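Local coordinates for halohydrin dehalogenase (Rhizobium radiobacter, PDB 4IY1), which probably catalyses the reversible conversion of vicinal halohydrins to epoxides with release of halide, and the opening of epoxides by nucleophiles such as cyanide, at residues B[167-178]-B[229-240]; B[12-21]-B[214-225]. The protein carries 37 engineered substitutions. All blocks are in the same frame, centred on the assembly; numbering follows the deposited sequence.

Contact 1: residues B[167-178]-B[229-240]; sequences NIPVFAIAPNGV and CDYLTGQVFWLA. Engineered in segment 167-178: Ala174 (natural residue Gly), Gly177 (natural residue Tyr), Val178 (natural residue Leu).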
loop_
_atom_site.group_PDB
_atom_site.type_symbol
_atom_site.label_atom_id
_atom_site.label_comp_id
_atom_site.label_asym_id
_atom_site.label_seq_id
_atom_site.Cartn_x
_atom_site.Cartn_y
_atom_site.Cartn_z
ATOM N N ASN B 167 9.479 -8.778 22.366
ATOM C CA ASN B 167 8.502 -9.849 22.157
ATOM C C ASN B 167 7.018 -9.454 22.331
ATOM O O ASN B 167 6.214 -10.241 22.837
ATOM C CB ASN B 167 8.834 -11.043 23.046
ATOM C CG ASN B 167 7.994 -12.260 22.719
ATOM O OD1 ASN B 167 7.939 -12.700 21.569
ATOM N ND2 ASN B 167 7.328 -12.810 23.728
ATOM N N ILE B 168 6.650 -8.272 21.850
ATOM C CA ILE B 168 5.269 -7.794 21.954
ATOM C C ILE B 168 4.746 -7.471 20.558
ATOM O O ILE B 168 5.064 -6.402 20.023
ATOM C CB ILE B 168 5.230 -6.496 22.764
ATOM C CG1 ILE B 168 5.621 -6.764 24.217
ATOM C CG2 ILE B 168 3.855 -5.835 22.733
ATOM C CD1 ILE B 168 6.034 -5.514 24.938
ATOM N N PRO B 169 3.850 -8.327 20.008
ATOM C CA PRO B 169 3.290 -8.068 18.673
ATOM C C PRO B 169 2.288 -6.932 18.717
ATOM O O PRO B 169 1.612 -6.754 19.729
ATOM C CB PRO B 169 2.572 -9.386 18.332
ATOM C CG PRO B 169 3.292 -10.420 19.168
ATOM C CD PRO B 169 3.516 -9.686 20.468
ATOM N N VAL B 170 2.290 -6.080 17.691
ATOM C CA VAL B 170 1.314 -4.974 17.636
ATOM C C VAL B 170 0.556 -5.036 16.284
ATOM O O VAL B 170 1.159 -5.329 15.272
ATOM C CB VAL B 170 2.016 -3.609 17.789
ATOM C CG1 VAL B 170 1.027 -2.480 17.822
ATOM C CG2 VAL B 170 2.907 -3.565 19.066
ATOM N N PHE B 171 -0.762 -4.840 16.305
ATOM C CA PHE B 171 -1.630 -5.105 15.141
ATOM C C PHE B 171 -2.640 -3.976 15.063
ATOM O O PHE B 171 -3.062 -3.467 16.108
ATOM C CB PHE B 171 -2.435 -6.397 15.323
ATOM C CG PHE B 171 -1.605 -7.611 15.487
ATOM C CD1 PHE B 171 -1.522 -8.238 16.705
ATOM C CD2 PHE B 171 -0.929 -8.163 14.389
ATOM C CE1 PHE B 171 -0.781 -9.397 16.857
ATOM C CE2 PHE B 171 -0.153 -9.293 14.544
ATOM C CZ PHE B 171 -0.078 -9.912 15.765
ATOM N N ALA B 172 -3.100 -3.646 13.852
ATOM C CA ALA B 172 -4.339 -2.852 13.695
ATOM C C ALA B 172 -5.417 -3.637 12.923
ATOM O O ALA B 172 -5.108 -4.352 11.974
ATOM C CB ALA B 172 -4.061 -1.529 12.993
ATOM N N ILE B 173 -6.671 -3.511 13.340
ATOM C CA ILE B 173 -7.761 -4.136 12.592
ATOM C C ILE B 173 -8.620 -3.036 12.011
ATOM O O ILE B 173 -9.173 -2.232 12.741
ATOM C CB ILE B 173 -8.640 -5.056 13.470
ATOM C CG1 ILE B 173 -7.865 -6.295 13.894
ATOM C CG2 ILE B 173 -9.897 -5.496 12.686
ATOM C CD1 ILE B 173 -8.557 -7.078 15.022
ATOM N N ALA B 174 -8.701 -2.988 10.684
ATOM C CA ALA B 174 -9.319 -1.866 10.009
ATOM C C ALA B 174 -10.637 -2.357 9.356
ATOM O O ALA B 174 -10.614 -2.906 8.272
ATOM C CB ALA B 174 -8.372 -1.328 8.916
ATOM N N PRO B 175 -11.761 -2.219 10.057
ATOM C CA PRO B 175 -12.993 -2.832 9.570
ATOM C C PRO B 175 -13.799 -1.938 8.652
ATOM O O PRO B 175 -13.584 -0.722 8.589
ATOM C CB PRO B 175 -13.782 -3.139 10.859
ATOM C CG PRO B 175 -12.892 -2.717 11.997
ATOM C CD PRO B 175 -11.881 -1.777 11.448
ATOM N N ASN B 176 -14.639 -2.557 7.838
ATOM C CA ASN B 176 -15.809 -1.853 7.293
ATOM C C ASN B 176 -16.977 -2.838 7.179
ATOM O O ASN B 176 -16.759 -4.007 6.899
ATOM C CB ASN B 176 -15.494 -1.219 5.931
ATOM C CG ASN B 176 -16.677 -0.438 5.355
ATOM O OD1 ASN B 176 -17.368 -0.904 4.434
ATOM N ND2 ASN B 176 -16.909 0.753 5.883
ATOM N N GLY B 177 -18.189 -2.388 7.516
ATOM C CA GLY B 177 -19.386 -3.190 7.321
ATOM C C GLY B 177 -19.532 -4.274 8.375
ATOM O O GLY B 177 -20.117 -5.335 8.112
ATOM N N VAL B 178 -19.004 -4.027 9.577
ATOM C CA VAL B 178 -19.180 -4.997 10.641
ATOM C C VAL B 178 -20.457 -4.680 11.413
ATOM O O VAL B 178 -20.616 -3.579 11.931
ATOM C CB VAL B 178 -17.987 -5.044 11.610
ATOM C CG1 VAL B 178 -18.337 -5.956 12.770
ATOM C CG2 VAL B 178 -16.740 -5.573 10.893
ATOM N N CYS B 229 0.307 -16.660 16.244
ATOM C CA CYS B 229 0.884 -16.069 15.042
ATOM C C CYS B 229 1.510 -14.706 15.315
ATOM O O CYS B 229 1.198 -13.734 14.631
ATOM C CB CYS B 229 -0.179 -15.925 13.954
ATOM S SG CYS B 229 0.535 -15.880 12.290
ATOM N N ASP B 230 2.461 -14.654 16.251
ATOM C CA ASP B 230 3.100 -13.401 16.611
ATOM C C ASP B 230 3.875 -12.819 15.430
ATOM O O ASP B 230 4.177 -11.639 15.406
ATOM C CB ASP B 230 4.068 -13.612 17.781
ATOM C CG ASP B 230 3.355 -13.904 19.090
ATOM O OD1 ASP B 230 2.109 -13.701 19.197
ATOM O OD2 ASP B 230 4.055 -14.338 20.021
ATOM N N TYR B 231 4.299 -13.677 14.520
ATOM C CA TYR B 231 5.090 -13.255 13.386
ATOM C C TYR B 231 4.369 -12.325 12.408
ATOM O O TYR B 231 5.003 -11.763 11.508
ATOM C CB TYR B 231 5.669 -14.480 12.668
ATOM C CG TYR B 231 7.084 -14.279 12.176
ATOM C CD1 TYR B 231 7.396 -14.379 10.798
ATOM C CD2 TYR B 231 8.123 -13.953 13.070
ATOM C CE1 TYR B 231 8.697 -14.186 10.338
ATOM C CE2 TYR B 231 9.419 -13.741 12.612
ATOM C CZ TYR B 231 9.700 -13.867 11.250
ATOM O OH TYR B 231 10.970 -13.640 10.793
ATOM N N LEU B 232 3.051 -12.170 12.571
ATOM C CA LEU B 232 2.257 -11.235 11.761
ATOM C C LEU B 232 2.387 -9.794 12.253
ATOM O O LEU B 232 1.762 -8.875 11.709
ATOM C CB LEU B 232 0.776 -11.633 11.816
ATOM C CG LEU B 232 0.249 -12.576 10.759
ATOM C CD1 LEU B 232 -1.170 -13.011 11.136
ATOM C CD2 LEU B 232 0.283 -11.878 9.405
ATOM N N THR B 233 3.156 -9.595 13.321
ATOM C CA THR B 233 3.207 -8.301 13.968
ATOM C C THR B 233 3.374 -7.129 12.984
ATOM O O THR B 233 4.178 -7.197 12.047
ATOM C CB THR B 233 4.270 -8.268 15.089
ATOM O OG1 THR B 233 4.209 -7.010 15.759
ATOM C CG2 THR B 233 5.701 -8.534 14.552
ATOM N N GLY B 234 2.633 -6.038 13.203
ATOM C CA GLY B 234 2.742 -4.876 12.296
ATOM C C GLY B 234 1.706 -4.841 11.162
ATOM O O GLY B 234 1.434 -3.793 10.627
ATOM N N GLN B 235 1.021 -5.955 10.938
ATOM C CA GLN B 235 -0.072 -6.052 9.952
ATOM C C GLN B 235 -1.256 -5.193 10.340
ATOM O O GLN B 235 -1.670 -5.151 11.504
ATOM C CB GLN B 235 -0.535 -7.511 9.837
ATOM C CG GLN B 235 -1.570 -7.791 8.752
ATOM C CD GLN B 235 -0.930 -7.954 7.377
ATOM O OE1 GLN B 235 0.061 -8.674 7.224
ATOM N NE2 GLN B 235 -1.407 -7.180 6.413
ATOM N N VAL B 236 -1.776 -4.493 9.349
ATOM C CA VAL B 236 -3.110 -3.902 9.378
ATOM C C VAL B 236 -4.058 -4.851 8.625
ATOM O O VAL B 236 -3.839 -5.162 7.460
ATOM C CB VAL B 236 -3.084 -2.554 8.634
ATOM C CG1 VAL B 236 -4.443 -1.865 8.713
ATOM C CG2 VAL B 236 -1.987 -1.651 9.215
ATOM N N PHE B 237 -5.095 -5.329 9.294
ATOM C CA PHE B 237 -6.001 -6.308 8.698
ATOM C C PHE B 237 -7.224 -5.580 8.187
ATOM O O PHE B 237 -7.807 -4.799 8.909
ATOM C CB PHE B 237 -6.452 -7.317 9.751
ATOM C CG PHE B 237 -5.329 -8.095 10.352
ATOM C CD1 PHE B 237 -4.971 -9.321 9.832
ATOM C CD2 PHE B 237 -4.579 -7.560 11.386
ATOM C CE1 PHE B 237 -3.961 -10.058 10.407
ATOM C CE2 PHE B 237 -3.538 -8.269 11.931
ATOM C CZ PHE B 237 -3.211 -9.509 11.432
ATOM N N TRP B 238 -7.488 -5.711 6.892
ATOM C CA TRP B 238 -8.616 -5.024 6.247
ATOM C C TRP B 238 -9.820 -5.933 6.268
ATOM O O TRP B 238 -9.917 -6.871 5.444
ATOM C CB TRP B 238 -8.245 -4.617 4.823
ATOM C CG TRP B 238 -7.011 -3.728 4.742
ATOM C CD1 TRP B 238 -5.657 -4.124 4.655
ATOM C CD2 TRP B 238 -6.972 -2.256 4.839
ATOM N NE1 TRP B 238 -4.812 -3.017 4.631
ATOM C CE2 TRP B 238 -5.540 -1.865 4.728
ATOM C CE3 TRP B 238 -7.940 -1.257 4.907
ATOM C CZ2 TRP B 238 -5.139 -0.537 4.750
ATOM C CZ3 TRP B 238 -7.512 0.081 4.964
ATOM C CH2 TRP B 238 -6.150 0.430 4.875
ATOM N N LEU B 239 -10.563 -5.838 7.376
ATOM C CA LEU B 239 -11.759 -6.658 7.671
ATOM C C LEU B 239 -12.979 -6.003 7.046
ATOM O O LEU B 239 -13.751 -5.325 7.733
ATOM C CB LEU B 239 -12.001 -6.668 9.189
ATOM C CG LEU B 239 -12.223 -7.931 10.023
ATOM C CD1 LEU B 239 -12.917 -7.627 11.345
ATOM C CD2 LEU B 239 -12.861 -9.100 9.303
ATOM N N ALA B 240 -13.112 -6.105 5.735
ATOM C CA ALA B 240 -14.134 -5.329 5.040
ATOM C C ALA B 240 -14.856 -6.161 3.951
ATOM O O ALA B 240 -15.412 -5.595 3.009
ATOM C CB ALA B 240 -13.512 -4.058 4.428
HETATM O O HOH W 1 6.575 -14.525 19.941
HETATM O O HOH W 2 6.191 -6.275 17.427
HETATM O O HOH W 3 -17.520 -3.699 3.812
#
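The rings of Phe171 and Phe237 meet at CD2 of Phe171 and CE2 of Phe237, 3.6 Å apart. Their planes are inclined at 54°, an oblique pair. CD2 of Phe171 lies at the edge of the Phe237 ring, and so does Ala172 O. One face of the Phe237 ring is covered over its centre by CG of Gln235. The edge of the Phe171 ring takes the backbone oxygens of Cys229, Leu232 and Gln235; its CE2 is 3.4 Å from Leu232 O. Both side chains leave the same face of the sheet; with CG beside the backbone N in each (chi1 near -60°), the rings meet there. On the other face, one side of the Trp238 indole receives CB of Ala174, an engineered residue, and CG1 of Val236, both offset toward the rim.

Backbone bonds join the parallel strands. Ala172 N donates to Gln235 O, Phe237 N to Ala172 O (2.9 Å), and Ala174 N to Phe237 O (2.7 Å). Before the strand 236-239, a type II turn runs from Leu232 to Gln235. Here Thr233 OG1 takes over as acceptor and receives Val170 N at 2.9 Å. Its chi1 of -176° swings the hydroxyl toward Pro169 and Val170. A water accepts from this hydroxyl and donates to Ile168 O. Gln235 OE1 accepts from Trp238 N of the second subunit. The pairing is that of the last two parallel strands of a Rossmann-type sheet, as in short-chain dehydrogenases/reductases.

Contact 2: residues B[12-21]-B[214-225]; sequences FGGMGSALRL and QKELGELVTFLA. Engineered in segment 214-225: Thr222 (natural residue Ala).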
loop_
_atom_site.group_PDB
_atom_site.type_symbol
_atom_site.label_atom_id
_atom_site.label_comp_id
_atom_site.label_asym_id
_atom_site.label_seq_id
_atom_site.Cartn_x
_atom_site.Cartn_y
_atom_site.Cartn_z
ATOM N N PHE B 12 -18.900 -0.760 18.419
ATOM C CA PHE B 12 -17.911 -1.097 17.384
ATOM C C PHE B 12 -17.457 -2.540 17.556
ATOM O O PHE B 12 -18.265 -3.451 17.422
ATOM C CB PHE B 12 -16.722 -0.105 17.425
ATOM C CG PHE B 12 -15.897 -0.047 16.135
ATOM C CD1 PHE B 12 -16.377 -0.582 14.935
ATOM C CD2 PHE B 12 -14.655 0.573 16.130
ATOM C CE1 PHE B 12 -15.647 -0.463 13.750
ATOM C CE2 PHE B 12 -13.901 0.666 14.965
ATOM C CZ PHE B 12 -14.408 0.175 13.764
ATOM N N GLY B 13 -16.167 -2.751 17.856
ATOM C CA GLY B 13 -15.619 -4.102 17.982
ATOM C C GLY B 13 -15.716 -4.657 19.384
ATOM O O GLY B 13 -15.182 -5.736 19.680
ATOM N N GLY B 14 -16.289 -3.858 20.286
ATOM C CA GLY B 14 -16.227 -4.146 21.715
ATOM C C GLY B 14 -16.699 -5.533 22.153
ATOM O O GLY B 14 -15.938 -6.277 22.780
ATOM N N MET B 15 -17.961 -5.874 21.871
ATOM C CA MET B 15 -18.559 -7.121 22.431
ATOM C C MET B 15 -17.995 -8.369 21.769
ATOM O O MET B 15 -17.600 -9.332 22.437
ATOM C CB MET B 15 -20.091 -7.110 22.324
ATOM C CG MET B 15 -20.740 -5.989 23.108
ATOM S SD MET B 15 -20.367 -6.091 24.864
ATOM C CE MET B 15 -21.113 -7.677 25.258
ATOM N N GLY B 16 -17.854 -8.327 20.456
ATOM C CA GLY B 16 -17.216 -9.446 19.750
ATOM C C GLY B 16 -15.872 -9.774 20.340
ATOM O O GLY B 16 -15.535 -10.944 20.538
ATOM N N SER B 17 -15.103 -8.739 20.665
ATOM C CA SER B 17 -13.770 -8.936 21.216
ATOM C C SER B 17 -13.841 -9.518 22.608
ATOM O O SER B 17 -13.158 -10.482 22.908
ATOM C CB SER B 17 -12.995 -7.618 21.253
ATOM O OG SER B 17 -12.756 -7.163 19.940
ATOM N N ALA B 18 -14.573 -8.859 23.494
ATOM C CA ALA B 18 -14.555 -9.265 24.911
ATOM C C ALA B 18 -15.143 -10.666 25.067
ATOM O O ALA B 18 -14.536 -11.532 25.703
ATOM C CB ALA B 18 -15.317 -8.259 25.789
ATOM N N LEU B 19 -16.297 -10.905 24.440
ATOM C CA LEU B 19 -16.954 -12.219 24.534
ATOM C C LEU B 19 -16.068 -13.330 23.995
ATOM O O LEU B 19 -15.826 -14.319 24.686
ATOM C CB LEU B 19 -18.294 -12.223 23.798
ATOM C CG LEU B 19 -19.372 -11.310 24.373
ATOM C CD1 LEU B 19 -20.619 -11.280 23.493
ATOM C CD2 LEU B 19 -19.713 -11.730 25.784
ATOM N N ARG B 20 -15.543 -13.162 22.777
ATOM C CA ARG B 20 -14.650 -14.173 22.209
ATOM C C ARG B 20 -13.344 -14.347 23.013
ATOM O O ARG B 20 -12.855 -15.465 23.206
ATOM C CB ARG B 20 -14.367 -13.892 20.729
ATOM C CG ARG B 20 -13.729 -15.040 19.991
ATOM C CD ARG B 20 -14.518 -16.334 20.200
ATOM N NE ARG B 20 -13.855 -17.525 19.652
ATOM C CZ ARG B 20 -13.020 -18.312 20.340
ATOM N NH1 ARG B 20 -12.655 -17.994 21.582
ATOM N NH2 ARG B 20 -12.538 -19.411 19.777
ATOM N N LEU B 21 -12.873 -13.275 23.628
ATOM C CA LEU B 21 -11.656 -13.379 24.447
ATOM C C LEU B 21 -11.958 -14.117 25.752
ATOM O O LEU B 21 -11.172 -14.939 26.232
ATOM C CB LEU B 21 -11.105 -11.979 24.739
ATOM C CG LEU B 21 -10.411 -11.256 23.560
ATOM C CD1 LEU B 21 -10.086 -9.818 23.933
ATOM C CD2 LEU B 21 -9.123 -11.982 23.233
ATOM N N GLN B 214 -19.932 -9.460 14.367
ATOM C CA GLN B 214 -19.137 -9.295 15.573
ATOM C C GLN B 214 -18.251 -10.499 15.792
ATOM O O GLN B 214 -17.120 -10.377 16.268
ATOM C CB GLN B 214 -20.013 -9.086 16.832
ATOM C CG GLN B 214 -20.585 -7.692 16.975
ATOM C CD GLN B 214 -19.519 -6.606 17.124
ATOM O OE1 GLN B 214 -18.759 -6.587 18.101
ATOM N NE2 GLN B 214 -19.502 -5.655 16.175
ATOM N N LYS B 215 -18.796 -11.678 15.548
ATOM C CA LYS B 215 -18.083 -12.878 15.894
ATOM C C LYS B 215 -16.816 -13.007 15.021
ATOM O O LYS B 215 -15.835 -13.612 15.435
ATOM C CB LYS B 215 -18.981 -14.100 15.703
ATOM C CG LYS B 215 -18.210 -15.401 15.740
ATOM C CD LYS B 215 -18.984 -16.482 16.464
ATOM C CE LYS B 215 -18.094 -17.330 17.363
ATOM N NZ LYS B 215 -18.533 -18.744 17.222
ATOM N N GLU B 216 -16.881 -12.526 13.784
ATOM C CA GLU B 216 -15.714 -12.602 12.889
ATOM C C GLU B 216 -14.615 -11.666 13.413
ATOM O O GLU B 216 -13.476 -12.091 13.655
ATOM C CB GLU B 216 -16.112 -12.243 11.446
ATOM C CG GLU B 216 -16.861 -13.374 10.719
ATOM C CD GLU B 216 -17.353 -12.962 9.334
ATOM O OE1 GLU B 216 -16.882 -13.558 8.331
ATOM O OE2 GLU B 216 -18.097 -11.945 9.232
ATOM N N LEU B 217 -15.044 -10.477 13.810
ATOM C CA LEU B 217 -14.158 -9.483 14.375
ATOM C C LEU B 217 -13.547 -9.960 15.699
ATOM O O LEU B 217 -12.323 -9.926 15.878
ATOM C CB LEU B 217 -14.886 -8.142 14.530
ATOM C CG LEU B 217 -13.957 -6.967 14.885
ATOM C CD1 LEU B 217 -14.531 -5.606 14.516
ATOM C CD2 LEU B 217 -13.600 -7.052 16.354
ATOM N N GLY B 218 -14.371 -10.572 16.544
ATOM C CA GLY B 218 -13.888 -11.315 17.718
ATOM C C GLY B 218 -12.947 -12.471 17.472
ATOM O O GLY B 218 -12.007 -12.704 18.249
ATOM N N GLU B 219 -13.236 -13.282 16.466
ATOM C CA GLU B 219 -12.381 -14.440 16.223
ATOM C C GLU B 219 -10.964 -13.950 15.826
ATOM O O GLU B 219 -9.954 -14.549 16.194
ATOM C CB GLU B 219 -12.975 -15.342 15.122
ATOM C CG GLU B 219 -14.331 -15.963 15.477
ATOM C CD GLU B 219 -14.196 -17.308 16.156
ATOM O OE1 GLU B 219 -13.092 -17.653 16.609
ATOM O OE2 GLU B 219 -15.172 -18.062 16.165
ATOM N N LEU B 220 -10.906 -12.849 15.091
ATOM C CA LEU B 220 -9.634 -12.346 14.590
ATOM C C LEU B 220 -8.829 -11.778 15.752
ATOM O O LEU B 220 -7.697 -12.167 15.973
ATOM C CB LEU B 220 -9.850 -11.255 13.537
ATOM C CG LEU B 220 -8.550 -10.614 13.031
ATOM C CD1 LEU B 220 -7.594 -11.671 12.460
ATOM C CD2 LEU B 220 -8.804 -9.549 11.994
ATOM N N VAL B 221 -9.457 -10.904 16.516
ATOM C CA VAL B 221 -8.860 -10.362 17.732
ATOM C C VAL B 221 -8.274 -11.515 18.540
ATOM O O VAL B 221 -7.117 -11.477 18.953
ATOM C CB VAL B 221 -9.912 -9.622 18.603
ATOM C CG1 VAL B 221 -9.427 -9.533 20.055
ATOM C CG2 VAL B 221 -10.203 -8.234 18.047
ATOM N N THR B 222 -9.064 -12.569 18.729
ATOM C CA THR B 222 -8.672 -13.658 19.623
ATOM C C THR B 222 -7.558 -14.529 19.060
ATOM O O THR B 222 -6.638 -14.910 19.785
ATOM C CB THR B 222 -9.881 -14.541 19.990
ATOM O OG1 THR B 222 -10.892 -13.723 20.608
ATOM C CG2 THR B 222 -9.474 -15.647 20.955
ATOM N N PHE B 223 -7.592 -14.795 17.753
ATOM C CA PHE B 223 -6.446 -15.438 17.103
ATOM C C PHE B 223 -5.139 -14.621 17.265
ATOM O O PHE B 223 -4.050 -15.179 17.525
ATOM C CB PHE B 223 -6.760 -15.652 15.612
ATOM C CG PHE B 223 -5.624 -16.245 14.832
ATOM C CD1 PHE B 223 -5.268 -17.568 15.015
ATOM C CD2 PHE B 223 -4.948 -15.494 13.883
ATOM C CE1 PHE B 223 -4.217 -18.115 14.321
ATOM C CE2 PHE B 223 -3.937 -16.057 13.122
ATOM C CZ PHE B 223 -3.580 -17.366 13.327
ATOM N N LEU B 224 -5.219 -13.316 17.020
ATOM C CA LEU B 224 -4.012 -12.460 17.129
ATOM C C LEU B 224 -3.472 -12.461 18.566
ATOM O O LEU B 224 -2.259 -12.533 18.790
ATOM C CB LEU B 224 -4.294 -11.011 16.694
ATOM C CG LEU B 224 -4.735 -10.910 15.236
ATOM C CD1 LEU B 224 -4.983 -9.450 14.863
ATOM C CD2 LEU B 224 -3.713 -11.572 14.324
ATOM N N ALA B 225 -4.387 -12.466 19.521
ATOM C CA ALA B 225 -4.034 -12.448 20.928
ATOM C C ALA B 225 -3.632 -13.826 21.488
ATOM O O ALA B 225 -3.191 -13.928 22.639
ATOM C CB ALA B 225 -5.170 -11.851 21.735
HETATM O O HOH W 4 -19.641 -4.399 19.902
#
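This is a close helix-helix crossing in the Rossmann-type domain, where the first helix after strand 3-6 packs on helix 214-225. The axes approach to 7.3 Å and cross at -54°. Gly16 and Gly218 make this possible: Gly218 CA is 3.3 Å from Gly16 O, and a side-chain carbon on either glycine would clash with the backbone opposite.

The Gln214 amide holds the start of helix 14-21. Its NE2 donates to Phe12 O at 2.8 Å, tilted from the carbonyl plane. Its OE1 accepts Gly16 N on a lone pair at 3.1 Å, and a water bridges OE1 to Met15 N. The bend at chi2 (-62°) brings the amide round to this turn. NE2 also donates to Asp179 O. A leucine in place of Gln214 would probably leave Phe12 O and Gly16 N without these amide partners and the first helical turn less firmly held.

Farther along, Ser17 OG donates to Gly13 O and lies 3.4 Å from Val221 CG2. Leu21 CD1 packs on Val221 CG1 at 3.9 Å, the two side chains crossing at about a right angle. The aliphatic part of Arg20 passes over Thr222, an engineered residue, with CG 3.2 Å from OG1. Thr222 OG1 itself donates to Gly218 O. Arg20 NE then makes a weak hydrogen bond, within a salt bridge, to Glu219 OE1 (3.1 Å), and Lys215 NZ joins through a salt bridge to Glu219 OE2. A glycine-containing turn from the first strand into the first helix, with helix 214-225 beside it, is the Rossmann-like arrangement of short-chain dehydrogenases/reductases.

How the contacts relate
Contacts 1 and 2 have centres about 12 Å apart and form successive layers of one domain. Helix 214-225 leads through the loop to strand 236-239, so the two contacts are linked directly along the chain. It also lies against the sheet of contact 1: Leu224 CD1 is 3.5 Å from Phe237 CE2, and Val221 CG2 is 3.6 Å from Ile173 CD1. Val221 thus meets both strand 170-175 and helix 14-21. At the other end, Phe12 CZ touches Pro175 CG at 3.7 Å, and the engineered Val178 packs on Gln214. Phe12 and Val178 lie in loops at the C-terminal end of the sheet, probably the halide-pocket side, as in related dehalogenases. Both contacts also reach the second subunit.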